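Local coordinates for protein putative acetylornithine deacetylase (Sulfolobus tokodaii, PDB 3VPB) that probably joins glutamate to the C-terminal glutamate of the carrier protein LysW at the expense of ATP, in arginine biosynthesis, at residues L38-A43 against S64-A69; R2-V7 against G45-A50; P102-A107 against I165-I170. All coordinates share one frame; numbering follows the deposited sequence. Where two conformers were deposited one is given.

In the fold
From the N terminus, strand 2-7 comes first and meets residues 45-50 in interaction 2, closing a loop of 37 residues that holds helix 12-23 and strand 27-32. Before that loop closes, residues 38-43 have started interaction 1, which is completed by residues 64-69 after strand 49-52; the two contacts therefore cross. They also touch, Leu-67 of helix 57-69 packing on Ile-6 and Ala-50, so this helix lies on the parallel sheet of the preATP-grasp domain and also carries residues 38-43. Interaction 3 follows in series, its centre about 38 Å from that of interaction 1. It joins strands 104-107 and 164-168 beside the ADP in the ATP-grasp domain.

Interaction 1: L38-A43 against S64-A69; sequences LPFNKA and SAVLEA
Phe-40 lays one face of its ring over Val-66, whose CG2 sits 4.2 Å from the ring centroid as a CH-pi contact. Ala-69 meets the same ring differently: its CB lies in the ring plane at the edge, 3.6 Å from Phe-40 CE2. One turn of helix thus grips the phenyl group on a face and on an edge. With CG1 anti to the backbone N (chi1 -179°), Val-66 sends this second methyl toward Leu-38 and Pro-39, where it rests 3.9 Å from Leu-38 CB and 3.4 Å from Pro-39 O. The backbones are bridged by a water that hydrogen-bonds Pro-39 O at 2.8 Å and Val-66 O at 2.9 Å, a polar link inside an otherwise apolar contact. Phe-40 is the centre of an inverse gamma turn, and Asn-41 follows with an Asx turn, its OD1 accepting from Ala-43 N. Ile-106 of a second subunit packs on both Phe-40 and Val-66, while Leu-38 and Pro-39 pair in an antiparallel ladder with a strand of that subunit. Helix 57-69 links parallel strands 49-52 and 73-75, the beta-alpha-beta crossover of a Rossmann-like preATP-grasp domain, here packed at a subunit interface.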
loop_
_atom_site.group_PDB
_atom_site.type_symbol
_atom_site.label_atom_id
_atom_site.label_comp_id
_atom_site.label_asym_id
_atom_site.label_seq_id
_atom_site.Cartn_x
_atom_site.Cartn_y
_atom_site.Cartn_z
ATOM N N LEU B 38 10.016 -21.155 -10.410
ATOM C CA LEU B 38 9.838 -21.773 -11.743
ATOM C C LEU B 38 10.844 -21.204 -12.730
ATOM O O LEU B 38 10.849 -20.000 -12.980
ATOM C CB LEU B 38 8.416 -21.512 -12.263
ATOM C CG LEU B 38 7.231 -22.146 -11.507
ATOM C CD1 LEU B 38 5.919 -21.959 -12.284
ATOM C CD2 LEU B 38 7.480 -23.613 -11.265
ATOM N N PRO B 39 11.696 -22.067 -13.321
ATOM C CA PRO B 39 12.723 -21.491 -14.195
ATOM C C PRO B 39 12.257 -21.365 -15.636
ATOM O O PRO B 39 11.419 -22.166 -16.082
ATOM C CB PRO B 39 13.859 -22.511 -14.108
ATOM C CG PRO B 39 13.194 -23.809 -13.813
ATOM C CD PRO B 39 11.849 -23.532 -13.168
ATOM N N PHE B 40 12.767 -20.343 -16.333
ATOM C CA PHE B 40 12.539 -20.180 -17.762
ATOM C C PHE B 40 13.545 -21.068 -18.443
ATOM O O PHE B 40 14.654 -20.628 -18.800
ATOM C CB PHE B 40 12.778 -18.735 -18.209
ATOM C CG PHE B 40 11.556 -17.887 -18.204
ATOM C CD1 PHE B 40 11.420 -16.847 -17.304
ATOM C CD2 PHE B 40 10.521 -18.125 -19.104
ATOM C CE1 PHE B 40 10.293 -16.036 -17.322
ATOM C CE2 PHE B 40 9.389 -17.324 -19.102
ATOM C CZ PHE B 40 9.275 -16.291 -18.213
ATOM N N ASN B 41 13.175 -22.328 -18.582
ATOM C CA ASN B 41 13.958 -23.261 -19.375
ATOM C C ASN B 41 13.120 -24.439 -19.830
ATOM O O ASN B 41 11.897 -24.442 -19.683
ATOM C CB ASN B 41 15.217 -23.709 -18.626
ATOM C CG ASN B 41 14.909 -24.528 -17.399
ATOM O OD1 ASN B 41 13.799 -25.015 -17.218
ATOM N ND2 ASN B 41 15.910 -24.698 -16.548
ATOM N N LYS B 42 13.771 -25.446 -20.389
ATOM C CA LYS B 42 13.030 -26.538 -20.994
ATOM C C LYS B 42 12.600 -27.632 -19.994
ATOM O O LYS B 42 11.872 -28.539 -20.364
ATOM C CB LYS B 42 13.799 -27.076 -22.218
ATOM C CG LYS B 42 13.992 -25.984 -23.299
ATOM C CD LYS B 42 14.754 -26.455 -24.551
ATOM C CE LYS B 42 16.278 -26.306 -24.386
ATOM N NZ LYS B 42 16.858 -27.413 -23.564
ATOM N N ALA B 43 12.991 -27.498 -18.722
ATOM C CA ALA B 43 12.714 -28.526 -17.685
ATOM C C ALA B 43 11.225 -28.864 -17.498
ATOM O O ALA B 43 10.864 -30.038 -17.361
ATOM C CB ALA B 43 13.335 -28.124 -16.331
ATOM N N SER B 64 1.499 -19.577 -15.530
ATOM C CA SER B 64 1.045 -19.974 -16.874
ATOM C C SER B 64 2.057 -19.513 -17.939
ATOM O O SER B 64 2.402 -20.255 -18.854
ATOM C CB SER B 64 -0.350 -19.401 -17.152
ATOM O OG SER B 64 -0.903 -19.889 -18.363
ATOM N N ALA B 65 2.516 -18.268 -17.827
ATOM C CA ALA B 65 3.502 -17.737 -18.774
ATOM C C ALA B 65 4.805 -18.539 -18.767
ATOM O O ALA B 65 5.360 -18.845 -19.836
ATOM C CB ALA B 65 3.791 -16.289 -18.450
ATOM N N VAL B 66 5.314 -18.865 -17.575
ATOM C CA VAL B 66 6.555 -19.643 -17.480
ATOM C C VAL B 66 6.392 -21.052 -18.052
ATOM O O VAL B 66 7.248 -21.510 -18.793
ATOM C CB VAL B 66 7.109 -19.712 -16.063
ATOM C CG1 VAL B 66 8.456 -20.552 -16.028
ATOM C CG2 VAL B 66 7.369 -18.279 -15.513
ATOM N N LEU B 67 5.260 -21.702 -17.774
ATOM C CA LEU B 67 4.973 -23.051 -18.313
ATOM C C LEU B 67 4.812 -23.038 -19.841
ATOM O O LEU B 67 5.329 -23.926 -20.544
ATOM C CB LEU B 67 3.723 -23.645 -17.629
ATOM C CG LEU B 67 4.020 -24.086 -16.179
ATOM C CD1 LEU B 67 2.723 -24.066 -15.380
ATOM C CD2 LEU B 67 4.640 -25.512 -16.144
ATOM N N GLU B 68 4.130 -22.033 -20.358
ATOM C CA GLU B 68 4.009 -21.845 -21.818
ATOM C C GLU B 68 5.356 -21.681 -22.514
ATOM O O GLU B 68 5.544 -22.139 -23.640
ATOM C CB GLU B 68 3.165 -20.616 -22.122
ATOM C CG GLU B 68 1.733 -20.804 -21.711
ATOM C CD GLU B 68 0.889 -19.529 -21.892
ATOM O OE1 GLU B 68 -0.334 -19.686 -22.001
ATOM O OE2 GLU B 68 1.447 -18.398 -21.967
ATOM N N ALA B 69 6.278 -21.001 -21.852
ATOM C CA ALA B 69 7.603 -20.771 -22.405
ATOM C C ALA B 69 8.355 -22.105 -22.533
ATOM O O ALA B 69 9.215 -22.248 -23.402
ATOM C CB ALA B 69 8.368 -19.800 -21.524
HETATM O O HOH W 1 9.961 -22.363 -18.450
#

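Interaction 2: R2-V7 against G45-A50; sequences RVVLIV and GRYDVA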
loop_
_atom_site.group_PDB
_atom_site.type_symbol
_atom_site.label_atom_id
_atom_site.label_comp_id
_atom_site.label_asym_id
_atom_site.label_seq_id
_atom_site.Cartn_x
_atom_site.Cartn_y
_atom_site.Cartn_z
ATOM N N ARG B 2 1.201 -36.338 -18.989
ATOM C CA ARG B 2 1.672 -35.914 -17.687
ATOM C C ARG B 2 1.103 -34.535 -17.456
ATOM O O ARG B 2 1.344 -33.619 -18.238
ATOM C CB ARG B 2 3.206 -35.877 -17.639
ATOM C CG ARG B 2 3.802 -37.004 -16.857
ATOM C CD ARG B 2 4.554 -36.498 -15.615
ATOM N NE ARG B 2 5.985 -36.471 -15.898
ATOM C CZ ARG B 2 6.948 -36.183 -15.023
ATOM N NH1 ARG B 2 6.663 -35.854 -13.755
ATOM N NH2 ARG B 2 8.213 -36.214 -15.431
ATOM N N VAL B 3 0.365 -34.399 -16.367
ATOM C CA VAL B 3 -0.315 -33.164 -16.036
ATOM C C VAL B 3 0.353 -32.570 -14.811
ATOM O O VAL B 3 0.778 -33.288 -13.921
ATOM C CB VAL B 3 -1.816 -33.443 -15.697
ATOM C CG1 VAL B 3 -2.522 -32.179 -15.165
ATOM C CG2 VAL B 3 -2.540 -34.001 -16.927
ATOM N N VAL B 4 0.471 -31.247 -14.783
ATOM C CA VAL B 4 0.857 -30.579 -13.541
ATOM C C VAL B 4 -0.277 -29.704 -13.062
ATOM O O VAL B 4 -0.870 -28.971 -13.839
ATOM C CB VAL B 4 2.225 -29.810 -13.650
ATOM C CG1 VAL B 4 2.175 -28.692 -14.655
ATOM C CG2 VAL B 4 2.657 -29.274 -12.248
ATOM N N LEU B 5 -0.581 -29.789 -11.768
ATOM C CA LEU B 5 -1.621 -28.983 -11.161
ATOM C C LEU B 5 -0.900 -27.902 -10.359
ATOM O O LEU B 5 -0.146 -28.222 -9.472
ATOM C CB LEU B 5 -2.502 -29.868 -10.250
ATOM C CG LEU B 5 -3.640 -29.257 -9.400
ATOM C CD1 LEU B 5 -4.684 -28.574 -10.309
ATOM C CD2 LEU B 5 -4.330 -30.355 -8.544
ATOM N N ILE B 6 -1.093 -26.642 -10.750
ATOM C CA ILE B 6 -0.343 -25.524 -10.218
ATOM C C ILE B 6 -1.237 -24.847 -9.186
ATOM O O ILE B 6 -2.347 -24.427 -9.500
ATOM C CB ILE B 6 -0.009 -24.505 -11.359
ATOM C CG1 ILE B 6 0.916 -25.129 -12.412
ATOM C CG2 ILE B 6 0.563 -23.189 -10.783
ATOM C CD1 ILE B 6 2.328 -25.500 -11.859
ATOM N N VAL B 7 -0.759 -24.731 -7.946
ATOM C CA VAL B 7 -1.630 -24.261 -6.864
ATOM C C VAL B 7 -0.864 -23.279 -5.965
ATOM O O VAL B 7 0.366 -23.215 -6.028
ATOM C CB VAL B 7 -2.123 -25.460 -5.993
ATOM C CG1 VAL B 7 -2.819 -26.528 -6.881
ATOM C CG2 VAL B 7 -0.967 -26.092 -5.178
ATOM N N GLY B 45 8.903 -28.713 -19.581
ATOM C CA GLY B 45 8.382 -29.358 -20.785
ATOM C C GLY B 45 8.144 -30.854 -20.606
ATOM O O GLY B 45 7.655 -31.526 -21.515
ATOM N N ARG B 46 8.499 -31.381 -19.443
ATOM C CA ARG B 46 8.152 -32.749 -19.088
ATOM C C ARG B 46 6.631 -32.912 -18.923
ATOM O O ARG B 46 6.120 -34.032 -19.024
ATOM C CB ARG B 46 8.911 -33.189 -17.829
ATOM C CG ARG B 46 8.402 -32.625 -16.502
ATOM C CD ARG B 46 9.402 -32.950 -15.400
ATOM N NE ARG B 46 9.064 -32.387 -14.094
ATOM C CZ ARG B 46 9.519 -31.220 -13.636
ATOM N NH1 ARG B 46 9.171 -30.804 -12.424
ATOM N NH2 ARG B 46 10.312 -30.459 -14.386
ATOM N N TYR B 47 5.918 -31.798 -18.693
ATOM C CA TYR B 47 4.448 -31.833 -18.600
ATOM C C TYR B 47 3.808 -31.490 -19.923
ATOM O O TYR B 47 4.260 -30.603 -20.651
ATOM C CB TYR B 47 3.925 -30.898 -17.509
ATOM C CG TYR B 47 4.543 -31.167 -16.161
ATOM C CD1 TYR B 47 4.247 -32.336 -15.465
ATOM C CD2 TYR B 47 5.428 -30.250 -15.586
ATOM C CE1 TYR B 47 4.817 -32.592 -14.225
ATOM C CE2 TYR B 47 6.002 -30.498 -14.330
ATOM C CZ TYR B 47 5.698 -31.683 -13.675
ATOM O OH TYR B 47 6.246 -31.927 -12.436
ATOM N N ASP B 48 2.755 -32.228 -20.239
ATOM C CA ASP B 48 1.976 -31.993 -21.439
ATOM C C ASP B 48 0.938 -30.898 -21.220
ATOM O O ASP B 48 0.714 -30.038 -22.103
ATOM C CB ASP B 48 1.360 -33.315 -21.853
ATOM C CG ASP B 48 2.440 -34.385 -22.086
ATOM O OD1 ASP B 48 3.271 -34.187 -22.995
ATOM O OD2 ASP B 48 2.512 -35.363 -21.321
ATOM N N VAL B 49 0.333 -30.894 -20.025
ATOM C CA VAL B 49 -0.747 -29.958 -19.734
ATOM C C VAL B 49 -0.566 -29.457 -18.305
ATOM O O VAL B 49 -0.201 -30.227 -17.435
ATOM C CB VAL B 49 -2.146 -30.633 -19.832
ATOM C CG1 VAL B 49 -3.246 -29.673 -19.372
ATOM C CG2 VAL B 49 -2.427 -31.101 -21.258
ATOM N N ALA B 50 -0.835 -28.172 -18.105
ATOM C CA ALA B 50 -0.831 -27.561 -16.751
ATOM C C ALA B 50 -2.223 -27.019 -16.433
ATOM O O ALA B 50 -2.827 -26.336 -17.256
ATOM C CB ALA B 50 0.205 -26.443 -16.689
#
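Arg-2 O is gripped by two successive backbone N-H groups: Asp-48 N donates to it at 2.8 Å, and Val-49 N makes a longer, weak bond. The Asp-48 side chain returns to the same residue, its OD2 taking the backbone N-H of Arg-2 (N to OD2 2.8 Å) on the anti lone pair, so both backbone polar atoms of Arg-2 are held by Asp-48. Two residues on, Val-4 N donates to Val-49 O at 2.9 Å. These bonds start the parallel pairing of strands 2-7 and 49-52, neighbours in the Rossmann-like sheet of the preATP-grasp domain; strand 27-32 takes the other edge of strand 2-7. Beside the sheet the Tyr-47 ring is sandwiched. Val-4 CB stands over the centre of one face, 3.5 Å from the Tyr-47 ring centroid, and Arg-46 CG covers the opposite face. CG1 of Val-4 lies between its backbone N and carbonyl carbon (chi1 63°), which brings it to 3.6 Å from Ala-50 CB. At the far end of the ring, Tyr-47 OH is hydrogen-bonded to Asp-29 OD1. A leucine in place of Tyr-47 would probably leave Asp-29 without its hydroxyl partner and let the Arg-46 chain shift, with no flat ring to lie on. The bent chain of Arg-2 comes across Arg-46, their guanidinium planes 54° apart, with Arg-2 NH2 3.5 Å from Arg-46 CD and Arg-46 CG over one face of the Arg-2 guanidinium. The two positive groups come close here, but Asp-29 forms a salt bridge with Arg-2 NH1 and probably offsets much of that charge, while Arg-46 NH2 is hydrogen-bonded to Ala-43 O.

Interaction 3: P102-A107 against I165-I170; sequences PDSIIA and IVQEYI. With ADP (adenosine-5'-diphosphate), chain L.
Gln-167 and Pro-102 lie side by side pointing the same way, the proline CB 3.6 Å from Gln-167 NE2. The glutamine CG sits between its backbone N and carbonyl carbon (chi1 39°) and the chain runs extended from there, carrying the amide to the adenine. Both ends of that amide are engaged: NE2 donates to Ser-104 OG at 3.0 Å, and OE1 accepts from ADP N6 at 2.8 Å. Ser-104 OG in turn donates to Pro-102 O, while Tyr-91 and Lys-127 give the amide further partners, so its flip is fixed. On the same side of the sheet, Ile-106 CD1 packs alongside Ile-165. Next to the Ser-104/Gln-167 pair, the Asp-103 and Glu-168 side chains cross at a slant, their carboxylate planes only 20° apart. Asp-103 N gives Glu-168 OE2 a nearly straight bond of 2.8 Å (171°), arriving on the anti side, and Lys-244 forms a salt bridge with the same oxygen, probably easing the closeness of two acids. Between the Ser-104/Gln-167 and Ile-106/Ile-165 pairs, Ile-105 and Val-166 form an antiparallel pair hydrogen-bonded both ways. Past the Gln-167 end, Glu-168 O takes a second bond from ADP N6, and Ile-170 N donates to ADP N1 at 2.9 Å. Two acceptors at N6 and a donor at N1 match adenine, and a purine with a 6-oxo group would probably fit this ATP-grasp pocket poorly.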
loop_
_atom_site.group_PDB
_atom_site.type_symbol
_atom_site.label_atom_id
_atom_site.label_comp_id
_atom_site.label_asym_id
_atom_site.label_seq_id
_atom_site.Cartn_x
_atom_site.Cartn_y
_atom_site.Cartn_z
ATOM N N PRO B 102 -22.783 -4.174 -19.349
ATOM C CA PRO B 102 -23.463 -3.013 -18.771
ATOM C C PRO B 102 -22.955 -1.707 -19.372
ATOM O O PRO B 102 -21.777 -1.602 -19.720
ATOM C CB PRO B 102 -23.069 -3.071 -17.286
ATOM C CG PRO B 102 -22.666 -4.512 -17.055
ATOM C CD PRO B 102 -22.014 -4.936 -18.359
ATOM N N ASP B 103 -23.835 -0.719 -19.517
ATOM C CA ASP B 103 -23.400 0.588 -20.042
ATOM C C ASP B 103 -22.318 1.147 -19.135
ATOM O O ASP B 103 -22.574 1.342 -17.955
ATOM C CB ASP B 103 -24.583 1.544 -20.086
ATOM C CG ASP B 103 -25.538 1.244 -21.224
ATOM O OD1 ASP B 103 -25.187 0.455 -22.126
ATOM O OD2 ASP B 103 -26.633 1.836 -21.229
ATOM N N SER B 104 -21.111 1.384 -19.658
ATOM C CA SER B 104 -19.968 1.625 -18.755
ATOM C C SER B 104 -19.143 2.804 -19.211
ATOM O O SER B 104 -19.071 3.074 -20.396
ATOM C CB SER B 104 -19.042 0.424 -18.700
ATOM O OG SER B 104 -19.699 -0.732 -18.262
ATOM N N ILE B 105 -18.534 3.497 -18.251
ATOM C CA ILE B 105 -17.617 4.592 -18.538
ATOM C C ILE B 105 -16.374 4.347 -17.683
ATOM O O ILE B 105 -16.486 3.940 -16.528
ATOM C CB ILE B 105 -18.213 5.962 -18.160
ATOM C CG1 ILE B 105 -19.532 6.215 -18.885
ATOM C CG2 ILE B 105 -17.227 7.101 -18.488
ATOM C CD1 ILE B 105 -20.265 7.479 -18.376
ATOM N N ILE B 106 -15.200 4.559 -18.260
ATOM C CA ILE B 106 -13.952 4.324 -17.543
ATOM C C ILE B 106 -13.356 5.645 -17.095
ATOM O O ILE B 106 -13.258 6.584 -17.884
ATOM C CB ILE B 106 -12.953 3.543 -18.427
ATOM C CG1 ILE B 106 -13.585 2.224 -18.864
ATOM C CG2 ILE B 106 -11.612 3.307 -17.699
ATOM C CD1 ILE B 106 -14.264 1.393 -17.726
ATOM N N ALA B 107 -12.972 5.701 -15.821
ATOM C CA ALA B 107 -12.416 6.907 -15.232
ATOM C C ALA B 107 -11.066 6.573 -14.599
ATOM O O ALA B 107 -10.980 5.717 -13.706
ATOM C CB ALA B 107 -13.376 7.446 -14.170
ATOM N N ILE B 165 -14.448 1.567 -13.097
ATOM C CA ILE B 165 -15.473 1.171 -14.070
ATOM C C ILE B 165 -16.808 1.650 -13.504
ATOM O O ILE B 165 -17.289 1.111 -12.519
ATOM C CB ILE B 165 -15.530 -0.340 -14.296
ATOM C CG1 ILE B 165 -14.131 -0.880 -14.656
ATOM C CG2 ILE B 165 -16.550 -0.666 -15.409
ATOM C CD1 ILE B 165 -14.072 -2.439 -14.743
ATOM N N VAL B 166 -17.374 2.672 -14.127
ATOM C CA VAL B 166 -18.587 3.305 -13.636
ATOM C C VAL B 166 -19.718 2.850 -14.539
ATOM O O VAL B 166 -19.721 3.180 -15.717
ATOM C CB VAL B 166 -18.449 4.831 -13.728
ATOM C CG1 VAL B 166 -19.748 5.529 -13.293
ATOM C CG2 VAL B 166 -17.216 5.321 -12.904
ATOM N N GLN B 167 -20.695 2.126 -13.996
ATOM C CA GLN B 167 -21.684 1.529 -14.892
ATOM C C GLN B 167 -23.094 1.529 -14.354
ATOM O O GLN B 167 -23.341 1.769 -13.167
ATOM C CB GLN B 167 -21.267 0.112 -15.331
ATOM C CG GLN B 167 -20.625 -0.727 -14.273
ATOM C CD GLN B 167 -20.414 -2.204 -14.637
ATOM O OE1 GLN B 167 -20.774 -3.048 -13.847
ATOM N NE2 GLN B 167 -19.802 -2.511 -15.812
ATOM N N GLU B 168 -24.021 1.272 -15.250
ATOM C CA GLU B 168 -25.430 1.198 -14.868
ATOM C C GLU B 168 -25.632 0.070 -13.868
ATOM O O GLU B 168 -24.962 -0.961 -13.927
ATOM C CB GLU B 168 -26.320 0.986 -16.097
ATOM C CG GLU B 168 -26.021 -0.266 -16.858
ATOM C CD GLU B 168 -27.015 -0.518 -17.989
ATOM O OE1 GLU B 168 -28.237 -0.252 -17.796
ATOM O OE2 GLU B 168 -26.576 -0.998 -19.063
ATOM N N TYR B 169 -26.565 0.285 -12.949
ATOM C CA TYR B 169 -26.908 -0.721 -11.966
ATOM C C TYR B 169 -28.017 -1.600 -12.541
ATOM O O TYR B 169 -29.068 -1.091 -12.921
ATOM C CB TYR B 169 -27.355 -0.013 -10.686
ATOM C CG TYR B 169 -27.761 -0.954 -9.588
ATOM C CD1 TYR B 169 -26.888 -1.937 -9.119
ATOM C CD2 TYR B 169 -29.023 -0.862 -9.019
ATOM C CE1 TYR B 169 -27.271 -2.812 -8.101
ATOM C CE2 TYR B 169 -29.416 -1.719 -7.987
ATOM C CZ TYR B 169 -28.538 -2.678 -7.541
ATOM O OH TYR B 169 -28.946 -3.521 -6.538
ATOM N N ILE B 170 -27.755 -2.908 -12.651
ATOM C CA ILE B 170 -28.699 -3.812 -13.295
ATOM C C ILE B 170 -29.054 -4.885 -12.293
ATOM O O ILE B 170 -28.261 -5.808 -12.027
ATOM C CB ILE B 170 -28.113 -4.472 -14.600
ATOM C CG1 ILE B 170 -27.488 -3.418 -15.515
ATOM C CG2 ILE B 170 -29.206 -5.225 -15.361
ATOM C CD1 ILE B 170 -26.786 -4.000 -16.763
HETATM P PB ADP L . -16.318 -9.831 -8.947
HETATM O O1B ADP L . -15.258 -10.201 -9.915
HETATM O O2B ADP L . -17.348 -10.906 -8.640
HETATM O O3B ADP L . -15.847 -9.142 -7.698
HETATM P PA ADP L . -18.577 -8.621 -10.318
HETATM O O1A ADP L . -18.523 -7.505 -11.357
HETATM O O2A ADP L . -19.023 -10.028 -10.647
HETATM O O3A ADP L . -17.107 -8.622 -9.667
HETATM O "O5'" ADP L . -19.501 -8.054 -9.132
HETATM C "C5'" ADP L . -19.843 -8.803 -7.967
HETATM C "C4'" ADP L . -21.337 -8.715 -7.721
HETATM O "O4'" ADP L . -21.718 -7.336 -7.685
HETATM C "C3'" ADP L . -22.118 -9.328 -8.887
HETATM O "O3'" ADP L . -22.362 -10.722 -8.664
HETATM C "C2'" ADP L . -23.404 -8.537 -8.877
HETATM O "O2'" ADP L . -24.303 -9.055 -7.886
HETATM C "C1'" ADP L . -22.945 -7.182 -8.409
HETATM N N9 ADP L . -22.696 -6.291 -9.558
HETATM C C8 ADP L . -21.504 -5.990 -10.134
HETATM N N7 ADP L . -21.707 -5.099 -11.116
HETATM C C5 ADP L . -23.026 -4.826 -11.163
HETATM C C6 ADP L . -23.911 -3.993 -11.986
HETATM N N6 ADP L . -23.389 -3.219 -12.957
HETATM N N1 ADP L . -25.242 -3.960 -11.680
HETATM C C2 ADP L . -25.774 -4.704 -10.703
HETATM N N3 ADP L . -25.008 -5.521 -9.936
HETATM C C4 ADP L . -23.666 -5.609 -10.140
#